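PDB 3ZIE: sepf-like protein from Archaeoglobus fulgidus, which probably acts in cell division, like the bacterial SepF proteins that anchor the Z ring to the membrane. Local coordinates for residues A6-L11 with A29-I34; G24-A29 with I68-G73. The protein carries 1 engineered substitution. All blocks are in the same frame, centred on the assembly; numbering follows the deposited sequence.

Interaction 1 (A6-L11 with A29-I34); sequences AEVTGL and ADIAFI
Strands 2-7 and 26-30 are the parallel pair of a beta-alpha-beta unit, and here their C-terminal ends meet, Ala6 beside Ala29 and Glu7 beside Asp30. Asp30 N donates to Ala6 O at 2.7 Å, almost straight at 176°. Val8 N donates to Asp30 O at 2.8 Å. Past these bonds the chains part, and one water bridges them: it donates to Val8 O and to Asp30 O and accepts from Phe33 N. The carboxylates of Glu7 and Asp30 approach obliquely, their planes 77° apart. Glu7 OE1 lies 2.8 Å from Asp30 OD2. Two acceptors this close make no hydrogen bond as modelled; the like charges would probably raise the affinity of one group for a proton. The other carboxylate oxygen, Asp30 OD1, takes Ala32 N from above its plane and closes an Asx turn. With CG1 anti to the backbone N (chi1 178°), Val8 sets CG1 3.8 Å from Ile34 CD1, while its CG2 rests on Ala29 CB. Helices 14-22 and 38-55 cover Val8 further. Thr9 CG2 lies obliquely against the Phe33 ring, 3.8 Å from CD2. Neighbouring parallel strands joined through a helix are the mark of a beta-alpha-beta crossover, and this contact lies at the C-terminal ends of its two strands.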
loop_
_atom_site.group_PDB
_atom_site.type_symbol
_atom_site.label_atom_id
_atom_site.label_comp_id
_atom_site.label_asym_id
_atom_site.label_seq_id
_atom_site.Cartn_x
_atom_site.Cartn_y
_atom_site.Cartn_z
ATOM N N ALA B 6 2.354 -5.288 7.617
ATOM C CA ALA B 6 2.123 -5.897 8.971
ATOM C C ALA B 6 0.897 -6.809 8.927
ATOM O O ALA B 6 -0.077 -6.466 8.299
ATOM C CB ALA B 6 1.906 -4.815 10.047
ATOM N N GLU B 7 0.979 -7.986 9.563
ATOM C CA GLU B 7 -0.160 -8.904 9.705
ATOM C C GLU B 7 -0.639 -8.704 11.125
ATOM O O GLU B 7 0.042 -9.137 12.076
ATOM C CB GLU B 7 0.311 -10.346 9.497
ATOM C CG GLU B 7 0.678 -10.639 8.038
ATOM C CD GLU B 7 -0.448 -10.398 6.990
ATOM O OE1 GLU B 7 -1.661 -10.484 7.285
ATOM O OE2 GLU B 7 -0.134 -10.140 5.808
ATOM N N VAL B 8 -1.697 -7.909 11.285
ATOM C CA VAL B 8 -2.090 -7.457 12.634
ATOM C C VAL B 8 -3.044 -8.510 13.207
ATOM O O VAL B 8 -4.166 -8.670 12.685
ATOM C CB VAL B 8 -2.795 -6.051 12.624
ATOM C CG1 VAL B 8 -3.222 -5.660 14.083
ATOM C CG2 VAL B 8 -1.853 -5.000 12.039
ATOM N N THR B 9 -2.592 -9.210 14.240
ATOM C CA THR B 9 -3.429 -10.256 14.875
ATOM C C THR B 9 -3.845 -9.940 16.324
ATOM O O THR B 9 -4.479 -10.778 16.993
ATOM C CB THR B 9 -2.685 -11.607 14.880
ATOM O OG1 THR B 9 -1.351 -11.397 15.362
ATOM C CG2 THR B 9 -2.643 -12.160 13.456
ATOM N N GLY B 10 -3.514 -8.734 16.788
ATOM C CA GLY B 10 -3.727 -8.307 18.184
ATOM C C GLY B 10 -2.891 -7.080 18.471
ATOM O O GLY B 10 -2.264 -6.508 17.552
ATOM N N LEU B 11 -2.783 -6.695 19.736
ATOM C CA LEU B 11 -2.052 -5.484 20.073
ATOM C C LEU B 11 -0.510 -5.638 20.014
ATOM O O LEU B 11 0.226 -4.656 20.039
ATOM C CB LEU B 11 -2.489 -4.972 21.453
ATOM C CG LEU B 11 -3.779 -4.124 21.452
ATOM C CD1 LEU B 11 -4.511 -4.259 22.753
ATOM C CD2 LEU B 11 -3.392 -2.670 21.227
ATOM N N ALA B 29 -0.872 -2.174 6.881
ATOM C CA ALA B 29 -1.270 -3.154 7.916
ATOM C C ALA B 29 -2.499 -3.953 7.503
ATOM O O ALA B 29 -3.542 -3.376 7.091
ATOM C CB ALA B 29 -1.507 -2.411 9.242
ATOM N N ASP B 30 -2.388 -5.291 7.600
ATOM C CA ASP B 30 -3.508 -6.161 7.316
ATOM C C ASP B 30 -4.258 -6.331 8.615
ATOM O O ASP B 30 -3.669 -6.814 9.579
ATOM C CB ASP B 30 -3.010 -7.532 6.830
ATOM C CG ASP B 30 -4.149 -8.441 6.374
ATOM O OD1 ASP B 30 -5.324 -8.074 6.494
ATOM O OD2 ASP B 30 -3.880 -9.545 5.834
ATOM N N ILE B 31 -5.520 -5.891 8.654
ATOM C CA ILE B 31 -6.338 -6.057 9.875
ATOM C C ILE B 31 -7.445 -7.116 9.732
ATOM O O ILE B 31 -8.335 -7.188 10.617
ATOM C CB ILE B 31 -7.016 -4.696 10.337
ATOM C CG1 ILE B 31 -7.883 -4.146 9.180
ATOM C CG2 ILE B 31 -5.893 -3.785 10.997
ATOM C CD1 ILE B 31 -8.705 -2.903 9.396
ATOM N N ALA B 32 -7.399 -7.911 8.642
ATOM C CA ALA B 32 -8.471 -8.883 8.349
ATOM C C ALA B 32 -8.797 -9.744 9.541
ATOM O O ALA B 32 -9.984 -10.042 9.809
ATOM C CB ALA B 32 -8.047 -9.805 7.149
ATOM N N PHE B 33 -7.742 -10.153 10.250
ATOM C CA PHE B 33 -7.868 -11.157 11.291
ATOM C C PHE B 33 -8.667 -10.719 12.496
ATOM O O PHE B 33 -9.204 -11.576 13.249
ATOM C CB PHE B 33 -6.496 -11.675 11.763
ATOM C CG PHE B 33 -6.597 -12.922 12.625
ATOM C CD1 PHE B 33 -7.025 -14.148 12.063
ATOM C CD2 PHE B 33 -6.322 -12.866 14.022
ATOM C CE1 PHE B 33 -7.149 -15.325 12.872
ATOM C CE2 PHE B 33 -6.417 -14.026 14.826
ATOM C CZ PHE B 33 -6.825 -15.255 14.251
ATOM N N ILE B 34 -8.673 -9.400 12.729
ATOM C CA ILE B 34 -9.281 -8.848 13.926
ATOM C C ILE B 34 -10.505 -8.017 13.572
ATOM O O ILE B 34 -11.034 -7.321 14.444
ATOM C CB ILE B 34 -8.275 -7.973 14.746
ATOM C CG1 ILE B 34 -7.729 -6.781 13.918
ATOM C CG2 ILE B 34 -7.155 -8.811 15.318
ATOM C CD1 ILE B 34 -6.935 -5.674 14.720
HETATM O O HOH W 1 -4.907 -9.417 10.017
#

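Interaction 2 (G24-A29 with I68-G73); sequences GNIVVA and IMTPTG. Engineered in segment 68-73: Met69 (natural residue Ile).
Val27 and Met69 form an antiparallel hydrogen-bonded pair at the middle of the sheet. Met69 N donates to Val27 O at 2.8 Å, nearly in line with the carbonyl. Val27 N returns a bond of 3.1 Å to Met69 O, in the carbonyl plane. The next pair, Val28 and Ile68, is non-hydrogen-bonded, and Val28 CG2 comes within 4.4 Å of Ile68 CG1. Ile26 spans two neighbours. Ile26 CG2, anti to the backbone N, reaches 3.5 Å from Met69 O. Ile26 CG1, beside the backbone N (chi1 -66°), lies 3.6 Å from Pro71 CD. The Pro71 ring sits against the backbone at the start of the strand, Pro71 CG 3.4 Å from Gly24 O and Pro71 CD 3.4 Å from Asn25 O. Asn25 O is buried here and has no polar partner in the model. An alanine in place of Pro71 would remove CG and CD, and would probably open a gap beside Ile26 and the Gly24 and Asn25 carbonyls. Gly24 ends helix 14-22 in a Schellman motif, which delivers the chain into strand 26-30. The engineered Met69, a selenomethionine, lies on the same face as Val27 and packs on helices 14-22 and 38-55. Ile26, Val28 and Ile68 meet the second subunit; Ile26 touches Ile26 of that subunit. Helices on one face and a partner subunit on the other are features of a two-layer alpha/beta sandwich that dimerises through its sheet.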
loop_
_atom_site.group_PDB
_atom_site.type_symbol
_atom_site.label_atom_id
_atom_site.label_comp_id
_atom_site.label_asym_id
_atom_site.label_seq_id
_atom_site.Cartn_x
_atom_site.Cartn_y
_atom_site.Cartn_z
ATOM N N GLY B 24 10.648 6.691 9.576
ATOM C CA GLY B 24 10.387 7.360 8.312
ATOM C C GLY B 24 9.907 6.406 7.220
ATOM O O GLY B 24 9.901 6.775 6.024
ATOM N N ASN B 25 9.567 5.180 7.612
ATOM C CA ASN B 25 9.049 4.154 6.680
ATOM C C ASN B 25 7.514 4.110 6.619
ATOM O O ASN B 25 6.845 4.687 7.494
ATOM C CB ASN B 25 9.670 2.792 7.008
ATOM C CG ASN B 25 11.188 2.821 6.890
ATOM O OD1 ASN B 25 11.933 2.309 7.776
ATOM N ND2 ASN B 25 11.673 3.427 5.821
ATOM N N ILE B 26 6.978 3.414 5.597
ATOM C CA ILE B 26 5.527 3.311 5.334
ATOM C C ILE B 26 5.118 1.902 5.772
ATOM O O ILE B 26 5.853 0.921 5.509
ATOM C CB ILE B 26 5.205 3.554 3.861
ATOM C CG1 ILE B 26 5.540 5.033 3.502
ATOM C CG2 ILE B 26 3.678 3.165 3.462
ATOM C CD1 ILE B 26 5.689 5.289 2.037
ATOM N N VAL B 27 3.983 1.797 6.464
ATOM C CA VAL B 27 3.460 0.488 6.843
ATOM C C VAL B 27 2.080 0.291 6.247
ATOM O O VAL B 27 1.216 1.189 6.362
ATOM C CB VAL B 27 3.334 0.333 8.370
ATOM C CG1 VAL B 27 2.693 -1.029 8.727
ATOM C CG2 VAL B 27 4.692 0.500 9.044
ATOM N N VAL B 28 1.885 -0.857 5.598
ATOM C CA VAL B 28 0.567 -1.262 5.141
ATOM C C VAL B 28 0.172 -2.400 6.092
ATOM O O VAL B 28 0.831 -3.443 6.180
ATOM C CB VAL B 28 0.555 -1.689 3.664
ATOM C CG1 VAL B 28 -0.921 -2.116 3.204
ATOM C CG2 VAL B 28 0.998 -0.516 2.776
ATOM N N ALA B 29 -0.872 -2.174 6.881
ATOM C CA ALA B 29 -1.270 -3.154 7.916
ATOM C C ALA B 29 -2.499 -3.953 7.503
ATOM O O ALA B 29 -3.542 -3.376 7.091
ATOM C CB ALA B 29 -1.507 -2.411 9.242
ATOM N N ILE B 68 -3.390 1.935 5.321
ATOM C CA ILE B 68 -2.082 2.426 4.885
ATOM C C ILE B 68 -1.681 3.526 5.865
ATOM O O ILE B 68 -2.462 4.453 6.126
ATOM C CB ILE B 68 -2.120 3.019 3.472
ATOM C CG1 ILE B 68 -2.592 2.004 2.412
ATOM C CG2 ILE B 68 -0.729 3.549 3.103
ATOM C CD1 ILE B 68 -3.053 2.655 1.055
HETATM N N MSE B 69 -0.476 3.421 6.406
HETATM C CA MSE B 69 0.026 4.420 7.344
HETATM C C MSE B 69 1.285 5.047 6.826
HETATM O O MSE B 69 2.229 4.326 6.449
HETATM C CB MSE B 69 0.313 3.707 8.674
HETATM C CG MSE B 69 -1.024 3.142 9.258
HETATM SE SE MSE B 69 -0.354 2.606 10.929
HETATM C CE MSE B 69 -0.363 4.708 11.397
ATOM N N THR B 70 1.342 6.383 6.816
ATOM C CA THR B 70 2.547 7.048 6.276
ATOM C C THR B 70 3.258 7.868 7.357
ATOM O O THR B 70 2.585 8.324 8.320
ATOM C CB THR B 70 2.213 7.987 5.128
ATOM O OG1 THR B 70 1.246 8.941 5.558
ATOM C CG2 THR B 70 1.631 7.207 3.930
ATOM N N PRO B 71 4.581 8.087 7.194
ATOM C CA PRO B 71 5.310 8.879 8.147
ATOM C C PRO B 71 5.249 10.370 7.804
ATOM O O PRO B 71 4.615 10.763 6.804
ATOM C CB PRO B 71 6.756 8.378 7.954
ATOM C CG PRO B 71 6.813 8.181 6.414
ATOM C CD PRO B 71 5.496 7.478 6.179
ATOM N N THR B 72 5.930 11.195 8.603
ATOM C CA THR B 72 5.815 12.662 8.457
ATOM C C THR B 72 6.080 13.045 7.000
ATOM O O THR B 72 7.064 12.555 6.393
ATOM C CB THR B 72 6.876 13.352 9.339
ATOM O OG1 THR B 72 6.809 12.806 10.660
ATOM C CG2 THR B 72 6.680 14.923 9.406
ATOM N N GLY B 73 5.207 13.886 6.440
ATOM C CA GLY B 73 5.465 14.514 5.118
ATOM C C GLY B 73 5.166 13.589 3.937
ATOM O O GLY B 73 5.519 13.918 2.790
#

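From the N terminus, strand 2-7 leads into helix 14-22, and the chain returns as strand 26-30. Interaction 1 closes this short loop by joining 6-11 to 29-34. The chain then runs through helix 38-55 and strand 58-62 to strand 66-70, where interaction 2 closes a longer loop between 24-29 and 68-73. The two loops cross, since their segments alternate along the chain. Strand 26-30 is common to both, and Ala29 belongs to both. Strand 26-30 lies between a parallel neighbour, 2-7, and an antiparallel one, 66-70, in the mixed sheet. Ala6 N also makes a probable hydrogen bond to Val28 O, linking the contacts directly. Both contacts touch the second subunit.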